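Putative ABC transporter, periplasmic binding protein, amino acid (Neisseria gonorrhoeae, PDB 2YJP) binds L-cysteine and, as a periplasmic solute receptor, probably delivers it to an ABC transporter for uptake into the cell. Local coordinates at residues 61-65 and 192-196; 66-70 and 79-83; 105-109 and 170-174; 120-126 and 237-243; 137-141 and 254-259. The protein carries 1 engineered substitution. One frame throughout, in Å; residues are numbered along the deposited sequence.

Interaction 1 (61-65 and 192-196). With ZN (zinc ion), chain G; ZN (zinc ion), chain J; CYS (cysteine), chain D.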
# COMPACT_ATOMS: atom_id res chain seq x y z
N VAL A 61 -7.73 -2.90 4.33
CA VAL A 61 -7.02 -1.62 4.13
C VAL A 61 -6.01 -1.42 5.22
O VAL A 61 -6.09 -2.07 6.27
CB VAL A 61 -7.95 -0.34 4.08
CG1 VAL A 61 -8.94 -0.44 2.93
CG2 VAL A 61 -8.71 -0.11 5.40
N PHE A 62 -5.06 -0.51 4.98
CA PHE A 62 -4.14 -0.08 6.03
C PHE A 62 -4.76 0.88 7.04
O PHE A 62 -5.58 1.74 6.69
CB PHE A 62 -2.89 0.56 5.44
CG PHE A 62 -1.93 -0.44 4.91
CD1 PHE A 62 -1.30 -1.33 5.78
CD2 PHE A 62 -1.65 -0.51 3.55
CE1 PHE A 62 -0.42 -2.28 5.33
CE2 PHE A 62 -0.74 -1.48 3.06
CZ PHE A 62 -0.14 -2.37 3.97
N GLY A 63 -4.37 0.72 8.32
CA GLY A 63 -4.69 1.68 9.32
C GLY A 63 -3.61 2.72 9.57
O GLY A 63 -3.85 3.72 10.30
N ASP A 64 -2.40 2.52 9.03
CA ASP A 64 -1.28 3.37 9.45
C ASP A 64 -0.31 3.63 8.30
O ASP A 64 0.89 3.69 8.46
CB ASP A 64 -0.52 2.73 10.62
CG ASP A 64 0.08 1.34 10.26
OD1 ASP A 64 -0.24 0.77 9.18
OD2 ASP A 64 0.87 0.82 11.10
N LYS A 65 -0.86 3.73 7.09
CA LYS A 65 -0.04 4.01 5.94
C LYS A 65 -0.53 5.30 5.22
O LYS A 65 -0.81 5.30 4.01
CB LYS A 65 0.00 2.80 4.98
CG LYS A 65 1.19 2.85 4.02
CD LYS A 65 1.06 1.83 2.85
CE LYS A 65 2.25 1.92 1.96
NZ LYS A 65 2.27 1.04 0.77
N ASP A 192 5.64 -5.80 12.67
CA ASP A 192 4.30 -6.05 12.03
C ASP A 192 3.64 -4.79 11.42
O ASP A 192 3.10 -4.85 10.34
CB ASP A 192 3.33 -6.67 13.05
CG ASP A 192 3.66 -8.14 13.38
OD1 ASP A 192 4.66 -8.62 12.84
OD2 ASP A 192 2.92 -8.86 14.13
N GLN A 193 3.72 -3.66 12.13
CA GLN A 193 2.99 -2.46 11.83
C GLN A 193 3.89 -1.31 11.35
O GLN A 193 5.06 -1.22 11.82
CB GLN A 193 2.32 -1.99 13.11
CG GLN A 193 1.46 -3.04 13.72
CD GLN A 193 0.65 -2.48 14.93
OE1 GLN A 193 0.03 -1.43 14.83
NE2 GLN A 193 0.68 -3.19 16.06
N ASN A 194 3.35 -0.41 10.52
CA ASN A 194 4.16 0.72 10.08
C ASN A 194 4.58 1.63 11.22
O ASN A 194 5.70 2.05 11.24
CB ASN A 194 3.52 1.54 8.92
CG ASN A 194 3.49 0.73 7.59
OD1 ASN A 194 4.54 0.32 7.11
ND2 ASN A 194 2.27 0.44 7.06
N THR A 195 3.66 1.98 12.10
CA THR A 195 3.93 2.86 13.23
C THR A 195 5.09 2.33 14.06
O THR A 195 6.00 3.07 14.35
CB THR A 195 2.68 3.03 14.10
OG1 THR A 195 1.65 3.62 13.30
CG2 THR A 195 2.97 4.01 15.30
N GLU A 196 5.08 1.05 14.40
CA GLU A 196 6.23 0.45 15.09
C GLU A 196 7.51 0.63 14.31
O GLU A 196 8.55 1.00 14.89
CB GLU A 196 6.08 -1.05 15.34
CG GLU A 196 5.04 -1.49 16.32
CD GLU A 196 4.88 -3.04 16.25
OE1 GLU A 196 4.76 -3.64 15.10
OE2 GLU A 196 4.87 -3.66 17.35
ZN ZN G . 0.97 -8.40 14.09
ZN ZN J . 4.89 -5.60 17.53
N CYS D . 2.93 -1.78 -1.49
CA CYS D . 3.96 -2.56 -0.76
C CYS D . 3.50 -4.01 -0.63
O CYS D . 2.41 -4.38 -1.16
CB CYS D . 4.21 -2.00 0.63
SG CYS D . 2.75 -1.89 1.68
OXT CYS D . 4.23 -4.80 -0.01
O HOH W 1 0.32 -1.77 9.58
O HOH W 2 -0.68 0.32 13.15
O HOH W 3 5.94 -6.62 15.59
O HOH W 4 6.34 -5.73 19.52
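Asp64 and Asn194 make the main contact, with the Asp64 carboxylate set against the first turn of helix 194-202. Its CG lies between the backbone N and the carbonyl carbon (chi1 61°), which turns both oxygens to the helix start. Three hydrogen bonds follow. Asp64 OD2 accepts from Thr195 N at 3.2 Å with a nearly straight N-H (163°), and from Asn194 N at 2.8 Å in a weak, bent bond. Asp64 OD1 accepts from Asn194 ND2 at 3.3 Å, and this donor stands well above the carboxylate plane, 57° out of it. A negative group at the N-terminal end of a helix should be electrostatically favourable.

Water adds to the direct bonds. One molecule donates to Asp64 OD1 and weakly accepts from Asn194 N, while another donates to Gln193 OE1 and, weakly, to Asp64 OD2.

Van der Waals contacts are few. Asn194 ND2 lies 4.2 Å from Phe62 CD1 and 3.9 Å from Lys65 CB, while Asn194 OD1 bonds to His211. Extended beyond CG, Lys65 leads away into the pocket, where NZ is 3.1 Å from SG of the bound cysteine, hydrogen-bonds to Asn124 and forms a salt bridge with Asp212.

Metal bonds lie at the margin: Asp192 OD2 binds one zinc ion at 2.0 Å, a site shared with Glu105, and Glu196 OE2 binds another at 1.9 Å.

Val61 pairs with strand 99-103, whereas helix 194-202 follows strand 187-191 of the mixed sheet. The contact thus joins the two sheets' sides of the ligand cleft, consistent with the closed form of two-lobed solute-binding proteins.

Interaction 2 (66-70 and 79-83)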
# COMPACT_ATOMS: atom_id res chain seq x y z
N PRO A 66 -0.60 6.40 5.97
CA PRO A 66 -1.04 7.60 5.27
C PRO A 66 0.04 7.96 4.22
O PRO A 66 1.24 7.82 4.47
CB PRO A 66 -1.08 8.66 6.38
CG PRO A 66 -0.01 8.22 7.37
CD PRO A 66 0.01 6.68 7.28
N PRO A 67 -0.37 8.48 3.06
CA PRO A 67 -1.71 8.90 2.68
C PRO A 67 -2.53 7.87 1.93
O PRO A 67 -3.53 8.27 1.28
CB PRO A 67 -1.43 10.04 1.71
CG PRO A 67 -0.12 9.57 1.00
CD PRO A 67 0.66 8.91 2.09
N PHE A 68 -2.17 6.60 1.99
CA PHE A 68 -2.87 5.56 1.22
C PHE A 68 -4.05 4.93 1.96
O PHE A 68 -5.12 4.71 1.37
CB PHE A 68 -1.83 4.53 0.76
CG PHE A 68 -0.71 5.17 -0.02
CD1 PHE A 68 -0.95 5.64 -1.29
CD2 PHE A 68 0.52 5.41 0.56
CE1 PHE A 68 0.02 6.29 -2.04
CE2 PHE A 68 1.52 6.08 -0.15
CZ PHE A 68 1.24 6.53 -1.49
N GLY A 69 -3.82 4.61 3.24
CA GLY A 69 -4.84 4.03 4.09
C GLY A 69 -4.48 4.31 5.52
O GLY A 69 -3.39 3.91 5.98
N TYR A 70 -5.37 5.02 6.21
CA TYR A 70 -5.15 5.37 7.63
C TYR A 70 -6.46 5.69 8.28
O TYR A 70 -7.51 5.60 7.67
CB TYR A 70 -4.12 6.53 7.78
CG TYR A 70 -4.60 7.87 7.22
CD1 TYR A 70 -4.61 8.11 5.81
CD2 TYR A 70 -5.05 8.88 8.07
CE1 TYR A 70 -5.02 9.33 5.30
CE2 TYR A 70 -5.51 10.12 7.56
CZ TYR A 70 -5.50 10.33 6.18
OH TYR A 70 -5.98 11.53 5.66
N GLY A 79 -7.72 8.11 3.00
CA GLY A 79 -6.59 7.88 2.16
C GLY A 79 -6.97 7.44 0.76
O GLY A 79 -8.13 7.12 0.47
N PHE A 80 -5.97 7.38 -0.10
CA PHE A 80 -6.18 7.08 -1.49
C PHE A 80 -6.87 5.73 -1.73
O PHE A 80 -7.82 5.67 -2.51
CB PHE A 80 -4.80 7.17 -2.17
CG PHE A 80 -4.81 6.96 -3.64
CD1 PHE A 80 -5.51 7.81 -4.49
CD2 PHE A 80 -4.04 5.94 -4.19
CE1 PHE A 80 -5.45 7.62 -5.91
CE2 PHE A 80 -3.98 5.71 -5.59
CZ PHE A 80 -4.71 6.56 -6.47
N ASP A 81 -6.41 4.66 -1.11
CA ASP A 81 -6.99 3.32 -1.29
C ASP A 81 -8.47 3.28 -0.79
O ASP A 81 -9.34 2.57 -1.34
CB ASP A 81 -6.23 2.30 -0.42
CG ASP A 81 -4.79 2.09 -0.82
OD1 ASP A 81 -4.43 2.07 -2.00
OD2 ASP A 81 -3.99 1.89 0.09
N VAL A 82 -8.74 4.01 0.28
CA VAL A 82 -10.07 4.08 0.90
C VAL A 82 -11.05 4.81 -0.02
O VAL A 82 -12.25 4.44 -0.13
CB VAL A 82 -9.93 4.79 2.27
CG1 VAL A 82 -11.21 5.39 2.72
CG2 VAL A 82 -9.30 3.80 3.34
N GLU A 83 -10.56 5.84 -0.69
CA GLU A 83 -11.43 6.56 -1.60
C GLU A 83 -11.89 5.60 -2.72
O GLU A 83 -13.07 5.58 -3.08
CB GLU A 83 -10.70 7.76 -2.21
CG GLU A 83 -10.47 8.85 -1.25
CD GLU A 83 -11.79 9.46 -0.75
OE1 GLU A 83 -12.69 9.83 -1.51
OE2 GLU A 83 -11.97 9.59 0.44
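Asp81, in the first turn of helix 80-93, reaches back over the carbonyl of Phe68. Its CB is 3.2 Å from Phe68 O, and CG stays close to the same oxygen. With CG anti to the carbonyl carbon (chi1 -65°), the carboxylate is brought beside Phe68. There OD2 comes 3.5 Å from Phe68 CB; it is also near Phe68 O, but both are acceptors and no bond forms. The other tip, OD1, receives hydrogen bonds from Tyr141 OH and Asn124 ND2, two partners that hold this oxygen.

Backbone bonds join the segments directly. Phe80 N donates to Pro67 O at 2.9 Å, on a lone pair of the carbonyl, and Asp81 N donates to Phe68 O at 2.8 Å. Successive amides of the opening helical turn are thus satisfied by successive carbonyls. Gly79, at the N-cap position, lets the chains approach to 4.5 Å between its CA and Phe68 CA, while Tyr70 CE1 lies 3.8 Å from Gly79 N.

A classic beta bulge, in which Phe68 and Gly69 both face Lys65, leads into strand 69-71. The contact joins this sheet to helix 80-93, with helix 266-274 packed on Phe80 and helix 276-279 on Pro67 and Phe68.

Interaction 3 (105-109 and 170-174). With ZN (zinc ion), chain G; CYS (cysteine), chain D.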
# COMPACT_ATOMS: atom_id res chain seq x y z
N GLU A 105 -2.60 -5.73 8.69
CA GLU A 105 -1.10 -5.72 8.54
C GLU A 105 -0.62 -6.15 7.14
O GLU A 105 -1.29 -6.96 6.46
CB GLU A 105 -0.43 -6.65 9.53
CG GLU A 105 -0.86 -6.39 10.99
CD GLU A 105 -0.18 -7.27 12.03
OE1 GLU A 105 0.38 -8.32 11.67
OE2 GLU A 105 -0.18 -6.91 13.23
N ALA A 106 0.56 -5.67 6.73
CA ALA A 106 1.12 -6.06 5.42
C ALA A 106 1.17 -7.56 5.30
O ALA A 106 0.72 -8.09 4.28
CB ALA A 106 2.52 -5.48 5.17
N ALA A 107 1.68 -8.24 6.34
CA ALA A 107 1.84 -9.69 6.32
C ALA A 107 0.53 -10.50 6.29
O ALA A 107 0.57 -11.68 6.05
CB ALA A 107 2.72 -10.17 7.50
N ASN A 108 -0.63 -9.87 6.51
CA ASN A 108 -1.89 -10.63 6.65
C ASN A 108 -2.76 -10.52 5.42
O ASN A 108 -3.82 -11.17 5.35
CB ASN A 108 -2.73 -10.11 7.83
CG ASN A 108 -2.21 -10.60 9.17
OD1 ASN A 108 -1.41 -11.52 9.22
ND2 ASN A 108 -2.63 -9.97 10.25
N ARG A 109 -2.32 -9.70 4.46
CA ARG A 109 -3.15 -9.39 3.30
C ARG A 109 -3.58 -10.64 2.53
O ARG A 109 -4.74 -10.77 2.25
CB ARG A 109 -2.50 -8.39 2.37
CG ARG A 109 -2.45 -6.98 2.98
CD ARG A 109 -1.67 -6.05 2.06
NE ARG A 109 -0.26 -6.44 2.04
CZ ARG A 109 0.69 -5.67 1.55
NH1 ARG A 109 0.35 -4.51 1.04
NH2 ARG A 109 1.95 -6.06 1.57
N ASN A 170 8.96 -3.08 7.44
CA ASN A 170 7.65 -3.55 7.85
C ASN A 170 7.55 -5.00 7.36
O ASN A 170 7.77 -5.25 6.16
CB ASN A 170 6.58 -2.62 7.31
CG ASN A 170 5.14 -3.07 7.61
OD1 ASN A 170 4.31 -2.90 6.86
ND2 ASN A 170 4.86 -3.54 8.71
N LYS A 171 7.33 -5.94 8.29
CA LYS A 171 7.24 -7.31 7.93
C LYS A 171 6.19 -7.55 6.80
O LYS A 171 5.07 -7.03 6.88
CB LYS A 171 6.95 -8.19 9.19
CG LYS A 171 6.78 -9.69 8.87
CD LYS A 171 6.80 -10.61 10.12
CE LYS A 171 6.21 -12.00 9.80
NZ LYS A 171 5.83 -12.80 11.06
N GLY A 172 6.57 -8.36 5.81
CA GLY A 172 5.66 -8.87 4.79
C GLY A 172 5.48 -7.87 3.62
O GLY A 172 4.55 -7.99 2.85
N THR A 173 6.32 -6.83 3.58
CA THR A 173 6.28 -5.88 2.50
C THR A 173 7.23 -6.29 1.36
O THR A 173 8.07 -7.19 1.50
CB THR A 173 6.64 -4.43 2.96
OG1 THR A 173 7.94 -4.39 3.56
CG2 THR A 173 5.58 -3.85 3.92
N THR A 174 7.09 -5.61 0.23
CA THR A 174 8.01 -5.81 -0.90
C THR A 174 9.41 -5.38 -0.49
O THR A 174 10.37 -6.02 -0.90
CB THR A 174 7.60 -5.05 -2.13
OG1 THR A 174 7.22 -3.73 -1.72
CG2 THR A 174 6.38 -5.77 -2.89
ZN ZN G . 0.97 -8.40 14.09
N CYS D . 2.93 -1.78 -1.49
CA CYS D . 3.96 -2.56 -0.76
C CYS D . 3.50 -4.01 -0.63
O CYS D . 2.41 -4.38 -1.16
CB CYS D . 4.21 -2.00 0.63
SG CYS D . 2.75 -1.89 1.68
OXT CYS D . 4.23 -4.80 -0.01
O HOH W 5 1.66 -3.54 7.90
O HOH W 6 2.98 -6.79 8.52
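One torsion in each of Thr173 and Arg109 does much to direct its group. In Thr173 a chi1 of 58° puts OG1 between the backbone N and the carbonyl carbon, from where it donates to Asn170 O at 2.7 Å; CG2 is then left facing Ala106 CB, 3.7 Å away. In Arg109 the chain bends at chi3 (-68°), folding the guanidinium back so that NE donates to Ala106 O at 2.9 Å. That bond uses a lone pair of the carbonyl and limits rotation of the group, whose edge also lies near Gly172 O in the plane of the guanidinium.

The type II turn from Asn170 to Thr173 presents its Lys171 carbonyl and Gly172 to Ala106 and Ala107. Two waters bridge the gap: one accepts from Ala106 N and donates to Asn170 OD1, the other accepts from Ala107 N and donates to Lys171 O.

Both segments grip the carboxylate of the bound cysteine. Arg109 NH2 donates to its OXT at 3.0 Å (160°), and NH1 donates weakly to its O at 3.0 Å. Thr174 N, from the opposing segment, reaches OXT at 3.0 Å as well. Glu105 grips a zinc ion with both oxygens, OE2 at 2.1 Å and OE1 at 2.5 Å, a link to Asp192 and not to the turn.

With no clear direct hydrogen bond between the segments, their polar connection runs through waters and ligand. Closure here is consequently consistent with being ligand-dependent: the cysteine carboxylate takes a charged donor from Arg109 and a backbone amide from Thr174, and the ligand is also bonded to Arg131.

Interaction 4 (120-126 and 237-243). With CYS (cysteine), chain D.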
# COMPACT_ATOMS: atom_id res chain seq x y z
N LEU A 120 -12.01 -8.33 -0.57
CA LEU A 120 -11.19 -7.57 -1.44
C LEU A 120 -10.08 -6.93 -0.61
O LEU A 120 -10.31 -6.53 0.54
CB LEU A 120 -12.04 -6.50 -2.11
CG LEU A 120 -11.32 -5.50 -2.99
CD1 LEU A 120 -10.93 -6.07 -4.26
CD2 LEU A 120 -12.25 -4.46 -3.43
N ILE A 121 -8.88 -6.88 -1.18
CA ILE A 121 -7.76 -6.20 -0.52
C ILE A 121 -7.50 -4.94 -1.28
O ILE A 121 -7.28 -4.99 -2.50
CB ILE A 121 -6.46 -7.03 -0.53
CG1 ILE A 121 -6.63 -8.22 0.41
CG2 ILE A 121 -5.23 -6.12 -0.21
CD1 ILE A 121 -6.75 -7.83 1.92
N LEU A 122 -7.55 -3.81 -0.55
CA LEU A 122 -7.09 -2.53 -1.08
C LEU A 122 -6.08 -1.98 -0.07
O LEU A 122 -6.03 -0.76 0.17
CB LEU A 122 -8.28 -1.60 -1.27
CG LEU A 122 -8.97 -1.78 -2.65
CD1 LEU A 122 -10.23 -1.02 -2.81
CD2 LEU A 122 -7.99 -1.41 -3.85
N ALA A 123 -5.29 -2.85 0.56
CA ALA A 123 -4.23 -2.39 1.44
C ALA A 123 -2.96 -2.16 0.61
O ALA A 123 -2.03 -2.96 0.63
CB ALA A 123 -3.98 -3.37 2.59
N ASN A 124 -2.96 -1.03 -0.12
CA ASN A 124 -1.86 -0.58 -0.98
C ASN A 124 -0.89 -1.70 -1.45
O ASN A 124 0.32 -1.65 -1.16
CB ASN A 124 -1.11 0.59 -0.28
CG ASN A 124 -0.54 1.59 -1.27
OD1 ASN A 124 0.67 1.89 -1.25
ND2 ASN A 124 -1.41 2.12 -2.15
N PHE A 125 -1.41 -2.60 -2.27
CA PHE A 125 -0.88 -3.94 -2.45
C PHE A 125 -0.11 -4.13 -3.75
O PHE A 125 -0.70 -4.12 -4.87
CB PHE A 125 -2.05 -4.94 -2.37
CG PHE A 125 -1.67 -6.34 -2.02
CD1 PHE A 125 -0.48 -6.64 -1.38
CD2 PHE A 125 -2.55 -7.39 -2.32
CE1 PHE A 125 -0.17 -7.98 -1.06
CE2 PHE A 125 -2.27 -8.69 -2.00
CZ PHE A 125 -1.10 -8.99 -1.36
N THR A 126 1.20 -4.29 -3.65
CA THR A 126 2.01 -4.37 -4.84
C THR A 126 1.82 -5.76 -5.44
O THR A 126 1.91 -6.77 -4.75
CB THR A 126 3.49 -4.16 -4.53
OG1 THR A 126 3.70 -2.85 -3.94
CG2 THR A 126 4.35 -4.30 -5.84
N GLU A 237 6.77 -0.94 -9.66
CA GLU A 237 5.86 -2.08 -9.71
C GLU A 237 4.45 -1.57 -9.59
O GLU A 237 4.24 -0.51 -9.03
CB GLU A 237 6.16 -3.03 -8.52
CG GLU A 237 7.43 -3.85 -8.80
CD GLU A 237 7.90 -4.68 -7.62
OE1 GLU A 237 8.04 -4.12 -6.49
OE2 GLU A 237 8.14 -5.90 -7.83
N PHE A 238 3.47 -2.29 -10.11
CA PHE A 238 2.09 -1.87 -9.91
C PHE A 238 1.49 -2.22 -8.58
O PHE A 238 1.81 -3.26 -8.02
CB PHE A 238 1.19 -2.50 -10.96
CG PHE A 238 1.44 -2.02 -12.33
CD1 PHE A 238 1.17 -0.70 -12.67
CD2 PHE A 238 1.88 -2.91 -13.30
CE1 PHE A 238 1.37 -0.25 -13.99
CE2 PHE A 238 2.09 -2.50 -14.61
CZ PHE A 238 1.86 -1.16 -14.98
N ILE A 239 0.59 -1.36 -8.13
CA ILE A 239 -0.27 -1.59 -6.99
C ILE A 239 -1.72 -1.83 -7.50
O ILE A 239 -2.22 -1.11 -8.36
CB ILE A 239 -0.21 -0.39 -6.02
CG1 ILE A 239 1.09 -0.51 -5.22
CG2 ILE A 239 -1.42 -0.38 -5.11
CD1 ILE A 239 1.41 0.72 -4.41
N ALA A 240 -2.39 -2.83 -6.96
CA ALA A 240 -3.63 -3.33 -7.58
C ALA A 240 -4.51 -3.88 -6.51
O ALA A 240 -3.98 -4.25 -5.50
CB ALA A 240 -3.32 -4.43 -8.59
N PRO A 241 -5.84 -3.91 -6.72
CA PRO A 241 -6.72 -4.62 -5.77
C PRO A 241 -6.49 -6.11 -5.88
O PRO A 241 -6.01 -6.59 -6.92
CB PRO A 241 -8.13 -4.31 -6.27
CG PRO A 241 -7.97 -3.18 -7.35
CD PRO A 241 -6.58 -3.39 -7.89
N ALA A 242 -6.83 -6.87 -4.84
CA ALA A 242 -6.70 -8.34 -4.92
C ALA A 242 -7.93 -9.04 -4.38
O ALA A 242 -8.47 -8.62 -3.34
CB ALA A 242 -5.46 -8.82 -4.21
N VAL A 243 -8.37 -10.10 -5.08
CA VAL A 243 -9.48 -10.93 -4.61
C VAL A 243 -8.92 -12.33 -4.36
O VAL A 243 -7.80 -12.62 -4.77
CB VAL A 243 -10.64 -11.01 -5.61
CG1 VAL A 243 -11.24 -9.64 -5.81
CG2 VAL A 243 -10.18 -11.64 -6.95
N CYS D . 2.93 -1.78 -1.49
CA CYS D . 3.96 -2.56 -0.76
C CYS D . 3.50 -4.01 -0.63
O CYS D . 2.41 -4.38 -1.16
CB CYS D . 4.21 -2.00 0.63
SG CYS D . 2.75 -1.89 1.68
OXT CYS D . 4.23 -4.80 -0.01
O HOH W 7 -4.14 -2.48 -3.24
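Ile121 and Ala242 form an antiparallel hydrogen-bonded pair, Ile121 N to Ala242 O 2.8 Å and Ala242 N to Ile121 O 3.0 Å, before a loop shifts the register by two toward the bridge of Thr126 with Ile239. In that second region Ala240 N donates to Phe125 O at 3.0 Å, and a water links Phe125 N to Ala240 O.

Leu120 and Leu122 lie alongside Pro241, their CD1 and CD2 methyls meeting its CB. Phe125, with CG anti to the backbone N (chi1 -158°), receives Ala242 CB at the ring edge, in plane, 3.8 Å from CD2. Ile239 CD1 touches Asn124 OD1 at 3.4 Å; both ends of this amide have their hydrogen-bond partners outside the two segments. Thr126 CG2 rests against Glu237 CB.

The same loop offers polar atoms to the bound cysteine. The ligand N donates to Asn124 O at 2.6 Å and to Thr126 OG1 at 2.8 Å; Thr126 N donates to the ligand O at 2.8 Å, almost straight at 177°. Ammonium and carboxylate are thus both read by one short loop, chemistry suited to recognising a free amino acid, with Ile239, Pro241 and Ala242 packed behind it.

Interaction 5 (137-141 and 254-259)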
# COMPACT_ATOMS: atom_id res chain seq x y z
N PHE A 137 -5.03 -10.56 -8.75
CA PHE A 137 -4.94 -9.10 -8.84
C PHE A 137 -5.81 -8.56 -9.95
O PHE A 137 -5.72 -9.04 -11.09
CB PHE A 137 -3.51 -8.69 -9.09
CG PHE A 137 -2.63 -8.82 -7.87
CD1 PHE A 137 -2.64 -7.82 -6.86
CD2 PHE A 137 -1.76 -9.92 -7.73
CE1 PHE A 137 -1.79 -7.94 -5.74
CE2 PHE A 137 -0.93 -10.03 -6.62
CZ PHE A 137 -0.93 -9.05 -5.63
N ALA A 138 -6.66 -7.58 -9.62
CA ALA A 138 -7.36 -6.80 -10.66
C ALA A 138 -6.44 -5.81 -11.33
O ALA A 138 -5.30 -5.69 -10.95
CB ALA A 138 -8.55 -6.08 -10.07
N ASP A 139 -6.94 -5.07 -12.29
CA ASP A 139 -6.24 -3.96 -12.91
C ASP A 139 -5.61 -3.04 -11.92
O ASP A 139 -6.31 -2.56 -11.03
CB ASP A 139 -7.22 -3.08 -13.68
CG ASP A 139 -7.63 -3.67 -14.98
OD1 ASP A 139 -7.25 -4.84 -15.28
OD2 ASP A 139 -8.36 -2.95 -15.71
N PRO A 140 -4.33 -2.71 -12.14
CA PRO A 140 -3.58 -1.79 -11.27
C PRO A 140 -4.17 -0.40 -11.31
O PRO A 140 -4.71 0.02 -12.37
CB PRO A 140 -2.17 -1.78 -11.83
CG PRO A 140 -2.20 -2.52 -13.12
CD PRO A 140 -3.57 -3.15 -13.32
N TYR A 141 -4.07 0.30 -10.17
CA TYR A 141 -4.42 1.71 -10.11
C TYR A 141 -3.24 2.66 -9.83
O TYR A 141 -3.34 3.85 -10.12
CB TYR A 141 -5.57 1.96 -9.13
CG TYR A 141 -5.33 1.51 -7.74
CD1 TYR A 141 -5.68 0.22 -7.35
CD2 TYR A 141 -4.76 2.36 -6.77
CE1 TYR A 141 -5.48 -0.22 -6.09
CE2 TYR A 141 -4.58 1.92 -5.44
CZ TYR A 141 -4.93 0.61 -5.12
OH TYR A 141 -4.77 0.10 -3.84
N VAL A 254 -14.38 -5.90 -10.51
CA VAL A 254 -13.31 -4.97 -10.09
C VAL A 254 -12.54 -4.36 -11.27
O VAL A 254 -12.35 -3.14 -11.33
CB VAL A 254 -12.36 -5.55 -9.00
CG1 VAL A 254 -11.28 -4.52 -8.57
CG2 VAL A 254 -13.15 -5.88 -7.73
N ASN A 255 -12.13 -5.20 -12.22
CA ASN A 255 -11.45 -4.75 -13.46
C ASN A 255 -12.25 -3.65 -14.21
O ASN A 255 -11.68 -2.62 -14.55
CB ASN A 255 -11.25 -5.92 -14.43
CG ASN A 255 -10.15 -6.86 -13.98
OD1 ASN A 255 -9.34 -6.53 -13.11
ND2 ASN A 255 -10.11 -8.05 -14.57
N GLY A 256 -13.54 -3.89 -14.46
CA GLY A 256 -14.41 -2.97 -15.15
C GLY A 256 -14.55 -1.66 -14.35
O GLY A 256 -14.53 -0.57 -14.91
N GLU A 257 -14.67 -1.80 -13.05
CA GLU A 257 -14.68 -0.62 -12.17
C GLU A 257 -13.42 0.22 -12.19
O GLU A 257 -13.53 1.44 -12.26
CB GLU A 257 -14.93 -1.03 -10.74
CG GLU A 257 -16.33 -1.49 -10.49
CD GLU A 257 -17.27 -0.32 -10.48
OE1 GLU A 257 -16.96 0.66 -9.76
OE2 GLU A 257 -18.30 -0.36 -11.21
N ILE A 258 -12.24 -0.41 -12.12
CA ILE A 258 -10.98 0.31 -12.20
C ILE A 258 -10.85 1.05 -13.53
O ILE A 258 -10.45 2.21 -13.55
CB ILE A 258 -9.74 -0.60 -11.98
CG1 ILE A 258 -9.74 -1.15 -10.54
CG2 ILE A 258 -8.41 0.16 -12.27
CD1 ILE A 258 -9.76 -0.07 -9.39
N ALA A 259 -11.21 0.36 -14.62
CA ALA A 259 -11.05 0.86 -15.98
C ALA A 259 -11.92 2.09 -16.09
O ALA A 259 -11.50 3.11 -16.66
CB ALA A 259 -11.48 -0.21 -17.04
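Ala138 fits closely against the start of the segment 254-259: its CB is 3.5 Å from Val254 CG1, tighter than usual for two carbons. The same CB lies 3.2 Å from Asn255 OD1.

That amide oxygen is the polar link of the contact. Asp139 N donates to Asn255 OD1 at 2.9 Å with an N-H angle of 154°, coming in 29° off the carbonyl plane. Asn255 CG is anti to its carbonyl carbon (chi1 -74°), which swings the amide off the helix toward the loop. The Asp139 and Asn255 side chains cross at about a right angle, although the carboxylate and amide planes are nearly aligned. Asp139 OD1 and Asn255 OD1 are both acceptors and make no bond with each other. At the root of the side chain, Asp139 CB touches Ile258 CG2 at 3.7 Å.

Pro140 continues the line through its carbonyl: Pro140 O also sits 3.7 Å from Ile258 CG2, and its polar partner is Lys262, one turn farther along the helix. The methyl is thus met by Asp139 CB and by the carbonyl oxygens of Asp139 and Pro140. Tyr141 packs on Ile239 and Pro241.

Backbone bonds tie Ala138 to Pro241 and Tyr141 to Ile239, so the loop between strands 135-137 and 142-151 runs beside strand 237-244. Helix 248-264, which follows that strand, lies over both, Val254 touching Pro241 as well as Ala138.

In the fold
Interactions 2 and 4 are buried, whereas 1, 3 and 5 are only partly so. Interactions 1 and 3 border the cleft, share a zinc ion and the cysteine, and rely on charge, water and metal; their centres lie about 9 Å apart. Interaction 4 also reaches the ligand, but joins its segments by strand pairing and apolar contacts. Interactions 2 and 5 lie off the pocket and set a loop or strand against a helix, the first mainly by backbone bonds, the second by one side-chain amide. Asp81 connects interaction 2 to Asn124 of interaction 4 and Tyr141 of interaction 5, while strand 237-244 is one side of interaction 4 and is hydrogen-bonded to the loop of interaction 5.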